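3-polyprenyl-4-hydroxybenzoate decarboxylase and related decarboxylases (PDB 6H6X) is a UbiD-family decarboxylase that uses prenylated FMN with manganese and potassium ions and can also carboxylate 2-furoic acid to 2,5-furandicarboxylic acid. Local coordinates at residues Y130-I135 against Y286-P291; P27-A32 against I119-A124; A134-R139 against I186-G191; I41-F46 against P55-L60. The protein carries 8 engineered substitutions. All coordinates share one frame; numbering follows the deposited sequence.

Interaction 1 of 4, residues Y130-I135 against Y286-P291. With 4LU (1-deoxy-5-O-phosphono-1-(3,3,4,5-tetramethyl-9,11-dioxo-2,3,8,9,10,11-hexahydro-7H-quinolino[1,8-fg]pteridin-12-ium-7-y l)-D-ribitol), chain I.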
loop_
_atom_site.group_PDB
_atom_site.type_symbol
_atom_site.label_atom_id
_atom_site.label_comp_id
_atom_site.label_asym_id
_atom_site.label_seq_id
_atom_site.Cartn_x
_atom_site.Cartn_y
_atom_site.Cartn_z
ATOM N N TYR B 130 17.795 23.160 -11.671
ATOM C CA TYR B 130 16.482 23.433 -12.254
ATOM C C TYR B 130 15.611 24.203 -11.311
ATOM O O TYR B 130 15.575 23.912 -10.120
ATOM C CB TYR B 130 15.760 22.137 -12.589
ATOM C CG TYR B 130 16.004 21.656 -13.989
ATOM C CD1 TYR B 130 17.121 20.931 -14.294
ATOM C CD2 TYR B 130 15.086 21.893 -14.995
ATOM C CE1 TYR B 130 17.355 20.468 -15.578
ATOM C CE2 TYR B 130 15.305 21.443 -16.267
ATOM C CZ TYR B 130 16.465 20.724 -16.540
ATOM O OH TYR B 130 16.716 20.242 -17.783
ATOM N N ILE B 131 14.909 25.184 -11.860
ATOM C CA ILE B 131 13.841 25.902 -11.147
ATOM C C ILE B 131 12.588 25.085 -11.407
ATOM O O ILE B 131 12.205 24.928 -12.552
ATOM C CB ILE B 131 13.674 27.341 -11.696
ATOM C CG1 ILE B 131 14.980 28.132 -11.478
ATOM C CG2 ILE B 131 12.496 28.047 -11.047
ATOM C CD1 ILE B 131 14.946 29.514 -12.076
ATOM N N THR B 132 11.980 24.556 -10.345
ATOM C CA THR B 132 10.854 23.634 -10.466
ATOM C C THR B 132 9.552 24.145 -9.860
ATOM O O THR B 132 8.556 23.486 -10.030
ATOM C CB THR B 132 11.157 22.298 -9.800
ATOM O OG1 THR B 132 11.575 22.539 -8.457
ATOM C CG2 THR B 132 12.304 21.612 -10.528
ATOM N N ALA B 133 9.565 25.281 -9.164
ATOM C CA ALA B 133 8.370 25.759 -8.487
ATOM C C ALA B 133 7.908 27.159 -8.874
ATOM O O ALA B 133 7.230 27.833 -8.103
ATOM C CB ALA B 133 8.559 25.669 -6.995
ATOM N N ALA B 134 8.242 27.578 -10.067
ATOM C CA ALA B 134 7.934 28.906 -10.532
ATOM C C ALA B 134 6.652 28.841 -11.308
ATOM O O ALA B 134 6.538 28.041 -12.226
ATOM C CB ALA B 134 9.022 29.444 -11.447
ATOM N N ILE B 135 5.695 29.699 -10.949
ATOM C CA ILE B 135 4.558 29.938 -11.815
ATOM C C ILE B 135 4.970 30.903 -12.925
ATOM O O ILE B 135 5.644 31.888 -12.680
ATOM C CB ILE B 135 3.305 30.403 -11.063
ATOM C CG1 ILE B 135 3.462 31.793 -10.425
ATOM C CG2 ILE B 135 2.921 29.375 -10.028
ATOM C CD1 ILE B 135 2.150 32.318 -9.822
ATOM N N TYR B 286 13.589 30.567 -0.914
ATOM C CA TYR B 286 13.496 29.909 -2.186
ATOM C C TYR B 286 12.700 28.573 -2.010
ATOM O O TYR B 286 13.017 27.788 -1.126
ATOM C CB TYR B 286 14.863 29.668 -2.765
ATOM C CG TYR B 286 14.814 29.027 -4.145
ATOM C CD1 TYR B 286 14.685 27.638 -4.291
ATOM C CD2 TYR B 286 14.852 29.787 -5.309
ATOM C CE1 TYR B 286 14.596 27.057 -5.539
ATOM C CE2 TYR B 286 14.779 29.187 -6.559
ATOM C CZ TYR B 286 14.641 27.823 -6.643
ATOM O OH TYR B 286 14.568 27.223 -7.887
ATOM N N HIS B 287 11.705 28.336 -2.861
ATOM C CA HIS B 287 10.869 27.114 -2.796
ATOM C C HIS B 287 11.258 26.199 -3.964
ATOM O O HIS B 287 11.363 26.633 -5.124
ATOM C CB HIS B 287 9.417 27.495 -2.865
ATOM C CG HIS B 287 8.481 26.345 -2.959
ATOM N ND1 HIS B 287 7.306 26.422 -3.658
ATOM C CD2 HIS B 287 8.528 25.105 -2.436
ATOM C CE1 HIS B 287 6.641 25.293 -3.513
ATOM N NE2 HIS B 287 7.363 24.479 -2.777
ATOM N N THR B 288 11.554 24.936 -3.656
ATOM C CA THR B 288 11.725 23.968 -4.723
ATOM C C THR B 288 10.717 22.834 -4.576
ATOM O O THR B 288 10.290 22.524 -3.456
ATOM C CB THR B 288 13.158 23.445 -4.788
ATOM O OG1 THR B 288 13.331 22.833 -6.065
ATOM C CG2 THR B 288 13.485 22.456 -3.643
ATOM N N ILE B 289 10.314 22.271 -5.709
ATOM C CA ILE B 289 9.452 21.087 -5.698
ATOM C C ILE B 289 10.329 19.960 -6.199
ATOM O O ILE B 289 10.913 20.051 -7.275
ATOM C CB ILE B 289 8.227 21.287 -6.597
ATOM C CG1 ILE B 289 7.211 22.235 -5.915
ATOM C CG2 ILE B 289 7.551 19.975 -6.900
ATOM C CD1 ILE B 289 6.193 22.813 -6.917
ATOM N N ILE B 290 10.454 18.915 -5.406
ATOM C CA ILE B 290 11.255 17.759 -5.805
ATOM C C ILE B 290 10.402 16.928 -6.752
ATOM O O ILE B 290 9.269 16.580 -6.406
ATOM C CB ILE B 290 11.628 16.933 -4.595
ATOM C CG1 ILE B 290 12.585 17.753 -3.709
ATOM C CG2 ILE B 290 12.349 15.669 -5.022
ATOM C CD1 ILE B 290 12.659 17.175 -2.298
ATOM N N PRO B 291 10.897 16.651 -7.966
ATOM C CA PRO B 291 10.021 15.920 -8.887
ATOM C C PRO B 291 9.660 14.531 -8.395
ATOM O O PRO B 291 10.462 13.855 -7.719
ATOM C CB PRO B 291 10.863 15.835 -10.139
ATOM C CG PRO B 291 11.623 17.117 -10.110
ATOM C CD PRO B 291 12.081 17.186 -8.685
HETATM C C9 4LU I . 3.576 21.068 -13.363
HETATM C C8 4LU I . 4.108 21.007 -12.041
HETATM C C7 4LU I . 5.466 20.789 -11.784
HETATM C C10 4LU I . 4.733 21.054 -16.941
HETATM C C6 4LU I . 6.343 20.365 -12.949
HETATM N N3 4LU I . 6.441 21.831 -19.008
HETATM C C2 4LU I . 5.081 21.870 -19.185
HETATM C C13 4LU I . 8.641 19.716 -11.639
HETATM C C5 4LU I . 7.876 20.108 -12.886
HETATM C C1 4LU I . 7.815 19.637 -15.301
HETATM O O2 4LU I . 4.605 22.272 -20.292
HETATM N N1 4LU I . 4.248 21.500 -18.166
HETATM C C4 4LU I . 7.019 21.411 -17.843
HETATM O O4 4LU I . 8.270 21.407 -17.716
HETATM C C4A 4LU I . 6.127 20.979 -16.710
HETATM N N5 4LU I . 6.641 20.561 -15.437
HETATM C C3 4LU I . 8.545 19.813 -14.184
HETATM C C12 4LU I . 8.373 21.582 -12.895
HETATM C C5A 4LU I . 5.802 20.605 -14.291
HETATM C C7M 4LU I . 5.985 20.722 -10.349
HETATM C C8M 4LU I . 3.109 21.264 -10.944
HETATM C C9A 4LU I . 4.348 20.835 -14.522
HETATM N N10 4LU I . 3.859 20.710 -15.878
HETATM C "C1'" 4LU I . 2.428 20.741 -16.176
HETATM C "C2'" 4LU I . 1.776 22.124 -16.406
HETATM O "O2'" 4LU I . 2.182 23.115 -15.457
HETATM C "C3'" 4LU I . 0.272 21.952 -16.269
HETATM O "O3'" 4LU I . -0.156 20.848 -17.071
HETATM C "C4'" 4LU I . -0.489 23.238 -16.606
HETATM O "O4'" 4LU I . -1.847 23.285 -16.073
HETATM C "C5'" 4LU I . -0.605 23.558 -18.087
HETATM O "O5'" 4LU I . -1.357 24.789 -18.031
HETATM P P 4LU I . -2.162 25.401 -19.305
HETATM O O2P 4LU I . -2.630 26.811 -18.903
HETATM O O3P 4LU I . -1.114 25.502 -20.452
HETATM O O1P 4LU I . -3.327 24.432 -19.515
HETATM O O HOH W 1 13.875 24.381 -8.009
HETATM O O HOH W 2 6.549 28.620 -5.692
HETATM O O HOH W 3 11.560 26.767 -7.759
#

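Interaction 2 of 4, residues P27-A32 against I119-A124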
loop_
_atom_site.group_PDB
_atom_site.type_symbol
_atom_site.label_atom_id
_atom_site.label_comp_id
_atom_site.label_asym_id
_atom_site.label_seq_id
_atom_site.Cartn_x
_atom_site.Cartn_y
_atom_site.Cartn_z
ATOM N N PRO B 27 23.170 22.192 -2.117
ATOM C CA PRO B 27 22.047 22.202 -3.064
ATOM C C PRO B 27 22.124 21.131 -4.173
ATOM O O PRO B 27 21.080 20.757 -4.750
ATOM C CB PRO B 27 22.156 23.595 -3.688
ATOM C CG PRO B 27 23.626 23.850 -3.690
ATOM C CD PRO B 27 24.007 23.388 -2.305
ATOM N N VAL B 28 23.341 20.672 -4.477
ATOM C CA VAL B 28 23.564 19.581 -5.419
ATOM C C VAL B 28 23.262 18.266 -4.687
ATOM O O VAL B 28 24.013 17.868 -3.789
ATOM C CB VAL B 28 24.999 19.595 -6.001
ATOM C CG1 VAL B 28 25.192 18.453 -7.023
ATOM C CG2 VAL B 28 25.292 20.962 -6.642
ATOM N N PHE B 29 22.107 17.674 -5.018
ATOM C CA PHE B 29 21.617 16.360 -4.529
ATOM C C PHE B 29 21.199 16.214 -3.097
ATOM O O PHE B 29 20.255 15.471 -2.824
ATOM C CB PHE B 29 22.592 15.227 -4.835
ATOM C CG PHE B 29 23.061 15.191 -6.245
ATOM C CD1 PHE B 29 22.166 15.294 -7.296
ATOM C CD2 PHE B 29 24.427 15.018 -6.539
ATOM C CE1 PHE B 29 22.609 15.251 -8.628
ATOM C CE2 PHE B 29 24.879 14.977 -7.859
ATOM C CZ PHE B 29 23.965 15.088 -8.902
ATOM N N GLU B 30 21.868 16.868 -2.156
ATOM C CA GLU B 30 21.520 16.631 -0.765
ATOM C C GLU B 30 20.154 17.148 -0.381
ATOM O O GLU B 30 19.479 16.528 0.463
ATOM C CB GLU B 30 22.571 17.198 0.194
ATOM C CG GLU B 30 23.910 16.480 0.130
ATOM C CD GLU B 30 24.832 16.832 1.301
ATOM O OE1 GLU B 30 24.679 17.927 1.902
ATOM O OE2 GLU B 30 25.696 15.973 1.628
ATOM N N ILE B 31 19.756 18.310 -0.911
ATOM C CA ILE B 31 18.422 18.855 -0.561
ATOM C C ILE B 31 17.357 17.854 -1.012
ATOM O O ILE B 31 16.423 17.579 -0.272
ATOM C CB ILE B 31 18.159 20.238 -1.203
ATOM C CG1 ILE B 31 18.918 21.311 -0.439
ATOM C CG2 ILE B 31 16.658 20.573 -1.216
ATOM C CD1 ILE B 31 18.859 22.685 -1.063
ATOM N N ALA B 32 17.533 17.294 -2.214
ATOM C CA ALA B 32 16.544 16.363 -2.765
ATOM C C ALA B 32 16.522 15.089 -1.966
ATOM O O ALA B 32 15.458 14.530 -1.687
ATOM C CB ALA B 32 16.869 16.073 -4.226
ATOM N N ILE B 119 19.489 27.354 -6.337
ATOM C CA ILE B 119 18.683 26.551 -7.195
ATOM C C ILE B 119 19.279 25.156 -7.156
ATOM O O ILE B 119 20.399 24.973 -7.610
ATOM C CB ILE B 119 18.657 27.102 -8.617
ATOM C CG1 ILE B 119 18.084 28.515 -8.593
ATOM C CG2 ILE B 119 17.853 26.202 -9.551
ATOM C CD1 ILE B 119 18.287 29.271 -9.853
ATOM N N PRO B 120 18.506 24.153 -6.675
ATOM C CA PRO B 120 19.036 22.803 -6.508
ATOM C C PRO B 120 19.253 22.029 -7.769
ATOM O O PRO B 120 18.659 22.333 -8.804
ATOM C CB PRO B 120 17.944 22.091 -5.687
ATOM C CG PRO B 120 17.032 23.172 -5.177
ATOM C CD PRO B 120 17.093 24.206 -6.251
ATOM N N THR B 121 20.085 21.003 -7.656
ATOM C CA THR B 121 20.195 19.932 -8.658
ATOM C C THR B 121 19.534 18.722 -8.008
ATOM O O THR B 121 19.864 18.352 -6.866
ATOM C CB THR B 121 21.674 19.713 -9.022
ATOM O OG1 THR B 121 22.236 20.980 -9.389
ATOM C CG2 THR B 121 21.827 18.808 -10.178
ATOM N N HIS B 122 18.518 18.151 -8.661
ATOM C CA HIS B 122 17.613 17.255 -7.940
ATOM C C HIS B 122 18.004 15.749 -8.024
ATOM O O HIS B 122 18.208 15.098 -6.996
ATOM C CB HIS B 122 16.178 17.494 -8.400
ATOM C CG HIS B 122 15.648 18.835 -8.014
ATOM N ND1 HIS B 122 15.780 19.950 -8.815
ATOM C CD2 HIS B 122 15.030 19.251 -6.884
ATOM C CE1 HIS B 122 15.248 20.992 -8.196
ATOM N NE2 HIS B 122 14.789 20.595 -7.024
ATOM N N HIS B 123 18.048 15.214 -9.235
ATOM C CA HIS B 123 18.313 13.801 -9.491
ATOM C C HIS B 123 19.602 13.612 -10.296
ATOM O O HIS B 123 20.015 14.509 -11.011
ATOM C CB HIS B 123 17.120 13.202 -10.237
ATOM C CG HIS B 123 15.885 13.108 -9.383
ATOM N ND1 HIS B 123 14.885 14.053 -9.436
ATOM C CD2 HIS B 123 15.514 12.220 -8.420
ATOM C CE1 HIS B 123 13.909 13.709 -8.604
ATOM N NE2 HIS B 123 14.282 12.623 -7.949
ATOM N N ALA B 124 20.192 12.417 -10.178
ATOM C CA ALA B 124 21.478 12.005 -10.811
ATOM C C ALA B 124 21.610 12.364 -12.269
ATOM O O ALA B 124 22.561 13.023 -12.662
ATOM C CB ALA B 124 21.667 10.490 -10.666
HETATM O O HOH W 4 19.345 18.727 -4.305
#

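Interaction 3 of 4, residues A134-R139 against I186-G191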
loop_
_atom_site.group_PDB
_atom_site.type_symbol
_atom_site.label_atom_id
_atom_site.label_comp_id
_atom_site.label_asym_id
_atom_site.label_seq_id
_atom_site.Cartn_x
_atom_site.Cartn_y
_atom_site.Cartn_z
ATOM N N ALA B 134 8.242 27.578 -10.067
ATOM C CA ALA B 134 7.934 28.906 -10.532
ATOM C C ALA B 134 6.652 28.841 -11.308
ATOM O O ALA B 134 6.538 28.041 -12.226
ATOM C CB ALA B 134 9.022 29.444 -11.447
ATOM N N ILE B 135 5.695 29.699 -10.949
ATOM C CA ILE B 135 4.558 29.938 -11.815
ATOM C C ILE B 135 4.970 30.903 -12.925
ATOM O O ILE B 135 5.644 31.888 -12.680
ATOM C CB ILE B 135 3.305 30.403 -11.063
ATOM C CG1 ILE B 135 3.462 31.793 -10.425
ATOM C CG2 ILE B 135 2.921 29.375 -10.028
ATOM C CD1 ILE B 135 2.150 32.318 -9.822
ATOM N N LEU B 136 4.600 30.584 -14.153
ATOM C CA LEU B 136 4.968 31.349 -15.329
ATOM C C LEU B 136 3.707 32.081 -15.804
ATOM O O LEU B 136 2.755 31.440 -16.217
ATOM C CB LEU B 136 5.469 30.434 -16.431
ATOM C CG LEU B 136 6.141 31.132 -17.622
ATOM C CD1 LEU B 136 7.123 30.177 -18.286
ATOM C CD2 LEU B 136 5.141 31.668 -18.623
ATOM N N ILE B 137 3.711 33.412 -15.711
ATOM C CA ILE B 137 2.586 34.246 -16.086
ATOM C C ILE B 137 2.915 34.873 -17.449
ATOM O O ILE B 137 3.975 35.446 -17.633
ATOM C CB ILE B 137 2.351 35.319 -15.017
ATOM C CG1 ILE B 137 2.061 34.664 -13.698
ATOM C CG2 ILE B 137 1.188 36.238 -15.381
ATOM C CD1 ILE B 137 2.494 35.493 -12.512
ATOM N N ALA B 138 2.002 34.740 -18.394
ATOM C CA ALA B 138 2.146 35.370 -19.714
ATOM C C ALA B 138 0.790 35.809 -20.303
ATOM O O ALA B 138 -0.294 35.375 -19.844
ATOM C CB ALA B 138 2.849 34.421 -20.650
ATOM N N ARG B 139 0.855 36.699 -21.293
ATOM C CA ARG B 139 -0.346 37.129 -22.019
ATOM C C ARG B 139 -0.304 36.748 -23.494
ATOM O O ARG B 139 0.754 36.741 -24.107
ATOM C CB ARG B 139 -0.573 38.631 -21.865
ATOM C CG ARG B 139 -1.139 39.014 -20.504
ATOM C CD ARG B 139 -1.518 40.497 -20.404
ATOM N NE ARG B 139 -2.077 40.808 -19.076
ATOM C CZ ARG B 139 -3.367 40.672 -18.727
ATOM N NH1 ARG B 139 -4.291 40.279 -19.588
ATOM N NH2 ARG B 139 -3.760 40.952 -17.488
ATOM N N ILE B 186 7.327 37.330 -20.289
ATOM C CA ILE B 186 6.825 36.469 -19.216
ATOM C C ILE B 186 7.314 36.936 -17.892
ATOM O O ILE B 186 8.316 37.635 -17.794
ATOM C CB ILE B 186 7.256 34.991 -19.372
ATOM C CG1 ILE B 186 8.759 34.799 -19.157
ATOM C CG2 ILE B 186 6.834 34.439 -20.737
ATOM C CD1 ILE B 186 9.180 33.348 -19.199
ATOM N N ALA B 187 6.621 36.504 -16.861
ATOM C CA ALA B 187 7.153 36.573 -15.524
ATOM C C ALA B 187 7.064 35.238 -14.766
ATOM O O ALA B 187 6.122 34.470 -14.938
ATOM C CB ALA B 187 6.429 37.677 -14.765
ATOM N N LEU B 188 8.062 35.006 -13.940
ATOM C CA LEU B 188 8.169 33.802 -13.154
ATOM C C LEU B 188 8.081 34.179 -11.712
ATOM O O LEU B 188 8.860 34.999 -11.264
ATOM C CB LEU B 188 9.524 33.164 -13.391
ATOM C CG LEU B 188 9.762 32.741 -14.842
ATOM C CD1 LEU B 188 11.216 32.369 -14.969
ATOM C CD2 LEU B 188 8.898 31.559 -15.187
ATOM N N ALA B 189 7.139 33.608 -10.965
ATOM C CA ALA B 189 7.076 33.862 -9.512
ATOM C C ALA B 189 7.279 32.617 -8.691
ATOM O O ALA B 189 6.667 31.617 -8.968
ATOM C CB ALA B 189 5.745 34.470 -9.188
ATOM N N ILE B 190 8.104 32.716 -7.662
ATOM C CA ILE B 190 8.553 31.610 -6.837
ATOM C C ILE B 190 8.257 31.950 -5.404
ATOM O O ILE B 190 8.548 33.037 -4.944
ATOM C CB ILE B 190 10.044 31.376 -7.008
ATOM C CG1 ILE B 190 10.392 30.989 -8.443
ATOM C CG2 ILE B 190 10.518 30.263 -6.070
ATOM C CD1 ILE B 190 11.893 31.036 -8.733
ATOM N N GLY B 191 7.630 31.038 -4.676
ATOM C CA GLY B 191 7.368 31.277 -3.268
ATOM C C GLY B 191 6.021 31.922 -3.140
ATOM O O GLY B 191 5.890 33.100 -2.736
#

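Interaction 4 of 4, residues I41-F46 against P55-L60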
loop_
_atom_site.group_PDB
_atom_site.type_symbol
_atom_site.label_atom_id
_atom_site.label_comp_id
_atom_site.label_asym_id
_atom_site.label_seq_id
_atom_site.Cartn_x
_atom_site.Cartn_y
_atom_site.Cartn_z
ATOM N N ILE B 41 5.470 13.572 5.036
ATOM C CA ILE B 41 5.351 13.668 6.513
ATOM C C ILE B 41 5.479 15.132 6.923
ATOM O O ILE B 41 4.629 15.647 7.619
ATOM C CB ILE B 41 6.247 12.679 7.343
ATOM C CG1 ILE B 41 7.386 13.389 8.111
ATOM C CG2 ILE B 41 6.718 11.502 6.494
ATOM C CD1 ILE B 41 8.257 12.495 8.995
ATOM N N CYS B 42 6.508 15.810 6.451
ATOM C CA CYS B 42 6.658 17.214 6.745
ATOM C C CYS B 42 7.473 18.008 5.734
ATOM O O CYS B 42 8.303 17.480 5.022
ATOM C CB CYS B 42 7.288 17.380 8.144
ATOM S SG CYS B 42 9.046 16.939 8.135
ATOM N N SER B 43 7.219 19.310 5.743
ATOM C CA SER B 43 7.966 20.292 4.986
ATOM C C SER B 43 9.299 20.488 5.658
ATOM O O SER B 43 9.374 20.440 6.890
ATOM C CB SER B 43 7.216 21.625 4.979
ATOM O OG SER B 43 7.959 22.587 4.260
ATOM N N LEU B 44 10.332 20.736 4.859
ATOM C CA LEU B 44 11.636 21.023 5.368
ATOM C C LEU B 44 12.119 22.397 4.900
ATOM O O LEU B 44 12.097 22.720 3.691
ATOM C CB LEU B 44 12.634 19.983 4.895
ATOM C CG LEU B 44 12.491 18.553 5.340
ATOM C CD1 LEU B 44 13.550 17.721 4.615
ATOM C CD2 LEU B 44 12.684 18.452 6.830
ATOM N N LEU B 45 12.606 23.173 5.867
ATOM C CA LEU B 45 13.215 24.466 5.626
ATOM C C LEU B 45 14.719 24.359 5.888
ATOM O O LEU B 45 15.143 24.197 7.017
ATOM C CB LEU B 45 12.537 25.496 6.538
ATOM C CG LEU B 45 13.106 26.910 6.573
ATOM C CD1 LEU B 45 13.237 27.573 5.230
ATOM C CD2 LEU B 45 12.159 27.744 7.435
ATOM N N PHE B 46 15.518 24.442 4.831
ATOM C CA PHE B 46 16.952 24.353 4.913
ATOM C C PHE B 46 17.597 25.720 5.185
ATOM O O PHE B 46 17.825 26.513 4.228
ATOM C CB PHE B 46 17.527 23.757 3.633
ATOM C CG PHE B 46 17.077 22.331 3.375
ATOM C CD1 PHE B 46 17.751 21.251 3.942
ATOM C CD2 PHE B 46 15.992 22.063 2.537
ATOM C CE1 PHE B 46 17.347 19.940 3.694
ATOM C CE2 PHE B 46 15.594 20.759 2.279
ATOM C CZ PHE B 46 16.274 19.692 2.850
ATOM N N PRO B 55 17.638 30.617 2.410
ATOM C CA PRO B 55 17.146 29.278 2.692
ATOM C C PRO B 55 16.251 28.687 1.584
ATOM O O PRO B 55 15.824 29.428 0.699
ATOM C CB PRO B 55 16.342 29.446 3.973
ATOM C CG PRO B 55 15.925 30.825 3.989
ATOM C CD PRO B 55 16.894 31.627 3.179
ATOM N N VAL B 56 16.042 27.357 1.635
ATOM C CA VAL B 56 15.260 26.617 0.646
ATOM C C VAL B 56 14.176 25.897 1.390
ATOM O O VAL B 56 14.441 25.313 2.430
ATOM C CB VAL B 56 16.113 25.642 -0.133
ATOM C CG1 VAL B 56 15.248 24.705 -0.981
ATOM C CG2 VAL B 56 17.069 26.411 -1.033
ATOM N N VAL B 57 12.929 25.980 0.908
ATOM C CA VAL B 57 11.843 25.229 1.523
ATOM C C VAL B 57 11.332 24.203 0.477
ATOM O O VAL B 57 11.346 24.444 -0.735
ATOM C CB VAL B 57 10.769 26.160 2.106
ATOM C CG1 VAL B 57 9.959 26.861 1.021
ATOM C CG2 VAL B 57 9.837 25.442 3.018
ATOM N N THR B 58 10.963 23.027 0.950
ATOM C CA THR B 58 10.375 22.008 0.083
ATOM C C THR B 58 9.245 21.288 0.821
ATOM O O THR B 58 9.228 21.275 2.037
ATOM C CB THR B 58 11.415 21.044 -0.495
ATOM O OG1 THR B 58 10.815 20.236 -1.538
ATOM C CG2 THR B 58 12.012 20.178 0.578
ATOM N N GLY B 59 8.265 20.787 0.060
ATOM C CA GLY B 59 7.196 19.957 0.604
ATOM C C GLY B 59 6.170 20.779 1.381
ATOM O O GLY B 59 5.812 20.410 2.488
ATOM N N LEU B 60 5.674 21.857 0.779
ATOM C CA LEU B 60 4.671 22.757 1.416
ATOM C C LEU B 60 3.373 22.105 1.742
ATOM O O LEU B 60 2.717 22.461 2.737
ATOM C CB LEU B 60 4.360 23.984 0.541
ATOM C CG LEU B 60 5.564 24.872 0.219
ATOM C CD1 LEU B 60 5.115 26.047 -0.599
ATOM C CD2 LEU B 60 6.239 25.329 1.493
#

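Interaction 1 of 4, residues Y130-I135 against Y286-P291
Ala133 and Thr288 bring their CA atoms to 5.4 Å where the lines from CA 130 to 133 and from CA 286 to 289 run 91° apart, so the two chains meet crosswise and do not pair as strands. This is the break in strand 130-139 of the Rift-related sheet, beside the prenylated FMN pocket typical of UbiD enzymes. A direct hydrogen bond runs from Thr132 OG1 to Ile289 O, 2.8 Å long. With OG1 set between the backbone N and the carbonyl carbon (chi1 53°), it comes to that oxygen from the flank, at a C=O...donor angle of 123°. Much of the remaining polar contact passes through water. One molecule bonds to Tyr130 O, Thr132 N, Tyr286 OH and Thr288 OG1 together, and another links Ala133 N to His287 O. Thr288 OG1 is also held by His122 NE2. The Tyr286 and Ile131 side chains cross at about a right angle, with Tyr286 OH 3.7 Å from Ile131 CG1. Ala133 CB sits over one face of the His287 imidazole, 4.0 Å from the ring centroid, a CH-pi contact, and also touches Ile289 CD1 at 3.7 Å. The imidazole is gripped at both nitrogens: NE2 is held by Glu295, while ND1 bonds to a water in the ring plane, and that water donates to Ala133 O. Both segments reach the cofactor. Thr132 O lies 3.4 Å from its atom C12, and the Ile289 CG2 methyl meets its methyl carbon C7M at 3.9 Å.

Interaction 2 of 4, residues P27-A32 against I119-A124
Val28 and Thr121 form a single backbone bridge that ties the lead-in to helix 30-38, in the N-terminal domain, to the loop ahead of strand 130-139. Two bonds make it: Thr121 N to Pro27 O at 3.1 Å, and Phe29 N to Thr121 O at 3.0 Å. The first donor stands 42° out of its carbonyl plane, whereas the second is tilted only moderately. The compact part of the contact is built round this bridge. A water donates to both Pro27 O and Thr121 O and accepts from Ala32 N, 3.1 Å away, in the first turn of the helix for which Phe29 is the N-cap residue. Alongside, Ala32 CB presses on His122 O at 3.2 Å, and Pro120 CB touches Pro27 O. Pro120 CB also lies over one face of the His122 ring. The Phe29 ring packs closely too, edge-on: His122 O lies in its plane, and CE1 is 3.6 Å from His123 O. The outer side is looser. Val28 and Thr121 point the same way there, with Val28 CG2 4.1 Å from Thr121 OG1, and Ala124 is exposed. Pro436 of the second subunit packs against Phe29 and Ala124, placing this end of the contact at the dimer interface. The link is thus carried mainly by peptide groups and one shared water, while the aromatic C-H edge turned to carbonyl oxygens probably adds a weak electrostatic attraction.

Interaction 3 of 4, residues A134-R139 against I186-G191
The bond from Ile137 N to Ala187 O is the shortest of this contact at 2.7 Å, nearly straight (171° at the hydrogen) and nearly along the C=O axis. It belongs to the antiparallel pairing of strands 134-139 and 186-190 in the curled sheet of the Rift-related domain, the part of the UbiD fold that carries the flavin. Their directions differ by 155°. Ala187 N returns a bond to Ile137 O, and Ile135 with Ala189 makes a second hydrogen-bonded pair, at 2.9 Å both from Ile135 N to Ala189 O and from Ala189 N to Ile135 O. Leu136 and Leu188 form the non-hydrogen-bonded pair between them; here Leu188 CA also approaches Ile135 O at 3.2 Å, a CA-H...O contact. Leu136, Leu188 and Ile186 share one face of the sheet. The Leu136 branch point CG touches Leu188 CD2 at 3.7 Å, while the Leu136 CD2 methyl turns to Ile186 CG2. His151, one of the cofactor-binding residues, and Ile163 also pack on Leu136. The other face carries Ile135, Ile137, Ala187 and Ala189, and Ile135 meets Val148 and Ser200, both of the potassium site. With chi1 at 67°, Ile135 CG1 is turned toward the partner strand, alongside Ala189, 3.7 Å from its CB. At the far end of the pairing, Ala134 CB rests on Ile190 CG1 at 3.6 Å.

Interaction 4 of 4, residues I41-F46 against P55-L60
Thr58 O takes two bonds from the 41-46 side: Leu44 N at 3.1 Å and Ser43 OG at 2.9 Å. They reach it from opposite faces of the carbonyl plane, the hydroxyl 39° out of that plane. Ser43 OG extends away from the backbone N (chi1 179°), which carries it across to the neighbouring chain. The other backbone bonds are Thr58 N to Leu44 O, Phe46 N to Val56 O at 2.8 Å and, longer, Val56 N to Phe46 O at 3.3 Å. Weaker CA-H...O contacts fill the intervals: Val57 CA approaches Leu44 O, and Leu45 CA approaches Val56 O. Apolar contacts lie on both faces of the pair. On one, Leu45 and Pro55 run side by side, with Leu45 CD1 3.8 Å from Pro55 CB, and the same methyl reaches toward Val57. On the other, the Phe46 ring turns its edge to the partner strand; Val56 O lies near the ring plane, and Thr58 CG2 is 4.0 Å from CE2. Ile31 and Leu34 of helix 30-38 also pack on Phe46. Thr58 OG1 bonds to Thr288 O, while Gly59 N and Leu60 N are both held by the carboxylate of Glu295. The whole is a beta hairpin, strands 43-46 and 56-58, forming the middle of a four-stranded mixed sheet between strands 18-21 and 286-287.

Interactions 1, 2 and 4 cluster together, with centres 11 to 13 Å apart, where the N-terminal and Rift-related parts of the chain meet. Strand 286-287 of interaction 1 joins the sheet of interaction 4: Tyr286 and Thr288 both bond to Val57. Helix 30-38 of interaction 2 packs on that hairpin through Ile31, and Tyr130 N probably bonds to Pro120 O, which joins interactions 1 and 2. Interaction 3 shares Ala134 and Ile135 with interaction 1 but lies 21 to 22 Å, centre to centre, from interactions 2 and 4. Along the chain, interaction 4 nests inside the loop closed by interaction 2; the other two follow. Interaction 1 thus couples the N-terminal sheet to the cofactor-bearing one.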